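Local atomic coordinates of oxalate--CoA ligase (Arabidopsis thaliana, PDB entry 5IE2), a protein that belongs to the ANL superfamily of AMP-binding enzymes and binds adenosine-5'-triphosphate in this structure. Residues V76-A81 against L157-D162; I453-I458 against K482-V487. All coordinates share one frame; numbering follows the deposited sequence.

Contact 1: V76-A81 against L157-D162; sequences VIRARA and LVNHPD
R78 and N159 meet at about a right angle, the guanidinium and amide planes 68° apart, and trade hydrogen bonds in both directions. N159 ND2 gives a fairly straight bond of 2.9 Å to the backbone R78 O; that oxygen lies close to the amide plane, while the donor stands above the carbonyl plane. The other branch of the amide, N159 OD1, takes R78 NH1 at 3.0 Å, in a more bent bond tilted out of the guanidinium plane. The same R78 NH1 reaches L157 O, also at 3.0 Å, within the guanidinium plane and nearly straight. A bend at chi2 (64°) folds the R78 chain so that CD passes N159 OD1 and NH1 arrives between the two acceptors. R78 NE is held by a salt bridge to E41 of helix 33-50.

R80 takes another course, sliding past N159 in the opposite direction with its CD 3.1 Å from V158 O. Its guanidinium lies flat on the H160 ring, planes 7° apart and centres at 4.0 Å, with NH2 over the middle of the ring. D163 fixes the pair from outside the segments, forming a salt bridge with R80 NE and accepting a bond from the backbone N of H160. On the apolar side L157 points toward the helix end, its CD1 3.7 Å from A79 CA.

R80, at positive phi, is the C' residue of a Schellman motif that ends helix 67-78. The loop before strand 164-169 packs on this helix end, and N159 supplies a donor to the late carbonyl of R78. With E41 and D163 each pairing one arginine, the positive charge here is probably largely balanced.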
# COMPACT_ATOMS: atom_id res chain seq x y z
N VAL A 76 -15.46 10.51 8.40
CA VAL A 76 -14.94 10.19 9.74
C VAL A 76 -13.82 11.18 10.05
O VAL A 76 -13.78 11.81 11.16
CB VAL A 76 -14.45 8.72 9.85
CG1 VAL A 76 -13.56 8.53 11.12
CG2 VAL A 76 -15.70 7.77 9.88
N ILE A 77 -12.87 11.29 9.12
CA ILE A 77 -11.74 12.19 9.47
C ILE A 77 -12.13 13.65 9.59
O ILE A 77 -11.65 14.41 10.46
CB ILE A 77 -10.68 11.98 8.42
CG1 ILE A 77 -10.11 10.58 8.64
CG2 ILE A 77 -9.66 13.00 8.44
CD1 ILE A 77 -9.22 10.18 7.54
N ARG A 78 -13.06 14.06 8.73
CA ARG A 78 -13.61 15.43 8.79
C ARG A 78 -14.26 15.73 10.13
O ARG A 78 -14.14 16.86 10.65
CB ARG A 78 -14.65 15.60 7.64
CG ARG A 78 -15.35 16.99 7.66
CD ARG A 78 -14.34 18.16 7.42
NE ARG A 78 -15.14 19.39 7.33
CZ ARG A 78 -15.06 20.43 8.16
NH1 ARG A 78 -14.16 20.47 9.13
NH2 ARG A 78 -15.90 21.45 8.00
N ALA A 79 -14.91 14.72 10.73
CA ALA A 79 -15.57 14.89 12.03
C ALA A 79 -14.57 14.85 13.21
O ALA A 79 -14.97 14.77 14.37
CB ALA A 79 -16.66 13.83 12.20
N ARG A 80 -13.28 14.90 12.88
CA ARG A 80 -12.15 14.86 13.84
C ARG A 80 -12.01 13.51 14.52
O ARG A 80 -11.41 13.42 15.59
CB ARG A 80 -12.26 15.98 14.94
CG ARG A 80 -12.31 17.42 14.34
CD ARG A 80 -12.19 18.47 15.49
NE ARG A 80 -10.90 18.35 16.18
CZ ARG A 80 -10.65 18.79 17.42
NH1 ARG A 80 -11.63 19.36 18.12
NH2 ARG A 80 -9.44 18.61 17.97
N ALA A 81 -12.54 12.47 13.90
CA ALA A 81 -12.41 11.13 14.42
C ALA A 81 -11.34 10.41 13.65
O ALA A 81 -10.83 10.91 12.64
CB ALA A 81 -13.78 10.39 14.32
N LEU A 157 -16.61 22.61 12.71
CA LEU A 157 -15.47 21.76 13.01
C LEU A 157 -14.16 22.28 12.45
O LEU A 157 -14.07 22.58 11.25
CB LEU A 157 -15.71 20.38 12.42
CG LEU A 157 -16.80 19.60 13.13
CD1 LEU A 157 -16.92 18.26 12.48
CD2 LEU A 157 -16.47 19.48 14.59
N VAL A 158 -13.14 22.31 13.29
CA VAL A 158 -11.80 22.66 12.83
C VAL A 158 -10.91 21.41 12.87
O VAL A 158 -10.83 20.74 13.92
CB VAL A 158 -11.18 23.76 13.72
CG1 VAL A 158 -9.75 24.04 13.31
CG2 VAL A 158 -12.01 25.04 13.60
N ASN A 159 -10.28 21.06 11.76
CA ASN A 159 -9.37 19.91 11.79
C ASN A 159 -7.96 20.35 12.16
O ASN A 159 -7.38 21.19 11.49
CB ASN A 159 -9.39 19.19 10.44
CG ASN A 159 -10.81 18.77 10.04
OD1 ASN A 159 -11.42 19.36 9.13
ND2 ASN A 159 -11.33 17.74 10.72
N HIS A 160 -7.41 19.73 13.19
CA HIS A 160 -6.08 20.04 13.70
C HIS A 160 -5.07 19.09 13.08
O HIS A 160 -5.32 17.92 13.00
CB HIS A 160 -6.01 19.88 15.21
CG HIS A 160 -7.00 20.73 15.94
ND1 HIS A 160 -6.75 21.20 17.20
CD2 HIS A 160 -8.23 21.17 15.61
CE1 HIS A 160 -7.79 21.90 17.62
NE2 HIS A 160 -8.71 21.88 16.68
N PRO A 161 -3.88 19.59 12.72
CA PRO A 161 -2.84 18.71 12.16
C PRO A 161 -2.53 17.57 13.14
O PRO A 161 -2.26 16.48 12.68
CB PRO A 161 -1.63 19.64 12.01
CG PRO A 161 -2.22 20.98 11.81
CD PRO A 161 -3.48 21.01 12.70
N ASP A 162 -2.63 17.78 14.45
CA ASP A 162 -2.26 16.67 15.33
C ASP A 162 -3.43 15.78 15.68
O ASP A 162 -3.27 14.85 16.48
CB ASP A 162 -1.57 17.18 16.60
CG ASP A 162 -2.53 17.80 17.60
OD1 ASP A 162 -2.36 17.58 18.84
OD2 ASP A 162 -3.44 18.53 17.17

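Contact 2: I453-I458 against K482-V487; sequences INCAVI and KVPKRV
With chi1 at 73°, C455 carries its SG between its own backbone N and carbonyl carbon, which sets the sulfur against P484 CB at 3.7 Å and V487 CG2 at 3.8 Å. I453 instead has CG1 anti to the backbone N (174°); its CG2 and CD1 branches come against the carbonyl oxygens of V483 and K482, CG2 lying 3.6 Å from V483 O. On V487 the CG1 methyl is the branch that meets V457 CG2, at 4.0 Å, the two valines crossing at a slant.

Two backbone bonds tie the segments together. K485 N donates to I453 O at 2.9 Å, almost straight (168°), and C455 N donates to R486 O at 3.0 Å, the donor lying nearly in line with the carbonyl bond. C455 and V487 form a parallel bridge with their side chains on the same face of the sheet, and V487 CA adds a CA-H...O contact to C455 O at 3.5 Å. The N454 and R486 side chains run alongside each other in the same direction, their flat ends nearly perpendicular.

Strand 450-459 is the middle of a three-stranded sheet, paired antiparallel with 436-446 and parallel with 487-489; the connection to the latter, through helix 467-477, is a beta-alpha-beta crossover. Helix 423-430 covers I453, C455 and P484 through V426 and L430, whereas helix 467-477 meets V487 through I470 and K471.

Chemically, the join combines backbone hydrogen bonds with a buried apolar patch of C455, P484, V457 and V487. I453 O and R486 O find amide donors across it, so the chain through P484 and K485 leads into strand 487-489 with these two backbone oxygens satisfied.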
# COMPACT_ATOMS: atom_id res chain seq x y z
N ILE A 453 19.94 -21.06 2.15
CA ILE A 453 18.90 -20.54 1.29
C ILE A 453 18.20 -21.68 0.53
O ILE A 453 18.86 -22.57 -0.00
CB ILE A 453 19.46 -19.51 0.29
CG1 ILE A 453 18.38 -19.09 -0.70
CG2 ILE A 453 20.73 -20.08 -0.42
CD1 ILE A 453 18.75 -17.83 -1.47
N ASN A 454 16.87 -21.60 0.51
CA ASN A 454 15.99 -22.42 -0.32
C ASN A 454 15.09 -21.51 -1.14
O ASN A 454 15.07 -20.30 -0.94
CB ASN A 454 15.14 -23.35 0.53
CG ASN A 454 15.88 -24.55 1.07
OD1 ASN A 454 17.11 -24.65 1.01
ND2 ASN A 454 15.13 -25.48 1.61
N CYS A 455 14.33 -22.07 -2.07
CA CYS A 455 13.36 -21.27 -2.78
C CYS A 455 12.15 -22.13 -3.22
O CYS A 455 12.23 -23.35 -3.16
CB CYS A 455 14.01 -20.60 -3.99
SG CYS A 455 14.37 -21.72 -5.37
N ALA A 456 11.07 -21.48 -3.65
CA ALA A 456 9.92 -22.15 -4.27
C ALA A 456 9.57 -21.43 -5.55
O ALA A 456 9.63 -20.18 -5.63
CB ALA A 456 8.73 -22.16 -3.30
N VAL A 457 9.23 -22.20 -6.58
CA VAL A 457 8.84 -21.60 -7.84
C VAL A 457 7.52 -22.19 -8.33
O VAL A 457 7.20 -23.36 -8.07
CB VAL A 457 9.92 -21.78 -8.96
CG1 VAL A 457 11.22 -21.15 -8.57
CG2 VAL A 457 10.15 -23.21 -9.23
N ILE A 458 6.76 -21.35 -9.03
CA ILE A 458 5.63 -21.75 -9.84
C ILE A 458 6.02 -21.72 -11.30
O ILE A 458 6.40 -20.63 -11.84
CB ILE A 458 4.44 -20.80 -9.62
CG1 ILE A 458 4.01 -20.82 -8.16
CG2 ILE A 458 3.28 -21.16 -10.54
CD1 ILE A 458 2.92 -19.81 -7.86
N LYS A 482 25.22 -18.30 -2.99
CA LYS A 482 23.88 -17.73 -2.99
C LYS A 482 22.82 -18.65 -3.60
O LYS A 482 21.62 -18.38 -3.53
CB LYS A 482 23.85 -16.40 -3.76
CG LYS A 482 24.84 -15.35 -3.25
CD LYS A 482 24.69 -14.06 -4.09
CE LYS A 482 25.70 -13.02 -3.63
NZ LYS A 482 25.55 -11.88 -4.56
N VAL A 483 23.27 -19.74 -4.21
CA VAL A 483 22.37 -20.61 -4.96
C VAL A 483 21.46 -21.44 -4.03
O VAL A 483 21.99 -22.12 -3.16
CB VAL A 483 23.19 -21.57 -5.84
CG1 VAL A 483 22.26 -22.47 -6.70
CG2 VAL A 483 24.09 -20.77 -6.73
N PRO A 484 20.12 -21.39 -4.22
CA PRO A 484 19.22 -22.18 -3.37
C PRO A 484 19.63 -23.68 -3.37
O PRO A 484 19.87 -24.28 -4.42
CB PRO A 484 17.84 -21.98 -4.01
CG PRO A 484 17.94 -20.63 -4.74
CD PRO A 484 19.40 -20.56 -5.20
N LYS A 485 19.76 -24.24 -2.19
CA LYS A 485 20.19 -25.63 -2.07
C LYS A 485 19.01 -26.58 -2.38
O LYS A 485 19.21 -27.72 -2.83
CB LYS A 485 20.75 -25.91 -0.67
CG LYS A 485 21.60 -27.19 -0.56
CD LYS A 485 22.84 -27.06 -1.44
CE LYS A 485 23.55 -28.38 -1.70
NZ LYS A 485 24.35 -28.31 -2.96
N ARG A 486 17.80 -26.08 -2.14
CA ARG A 486 16.60 -26.81 -2.48
C ARG A 486 15.62 -25.90 -3.21
O ARG A 486 15.50 -24.70 -2.88
CB ARG A 486 15.97 -27.39 -1.21
CG ARG A 486 16.75 -28.60 -0.68
CD ARG A 486 16.13 -29.14 0.60
NE ARG A 486 15.19 -30.23 0.32
CZ ARG A 486 14.26 -30.67 1.17
NH1 ARG A 486 14.12 -30.09 2.37
NH2 ARG A 486 13.46 -31.67 0.81
N VAL A 487 14.95 -26.47 -4.23
CA VAL A 487 13.92 -25.79 -5.03
C VAL A 487 12.60 -26.55 -4.91
O VAL A 487 12.51 -27.70 -5.35
CB VAL A 487 14.32 -25.73 -6.53
CG1 VAL A 487 13.18 -25.11 -7.41
CG2 VAL A 487 15.67 -25.03 -6.72

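Overall arrangement
The two contacts stand far apart, their centres 50 Å from each other and their nearest atoms about 36 Å, on opposite sides of the chain's centre. Both segments of contact 1 precede both of contact 2 along the chain. Contact 1 lies in the AMP-binding enzyme part of the chain, where the end of helix 67-78 meets the loop leading to strand 164-169. Contact 2 lies in the AMP-binding C-terminal domain and joins the middle strand of its three-stranded sheet to the approach of strand 487-489. They share no helix or sheet, so each ties together its own part of this ANL-type enzyme, one chiefly through side-chain polar groups, the other through backbone hydrogen bonds and apolar packing.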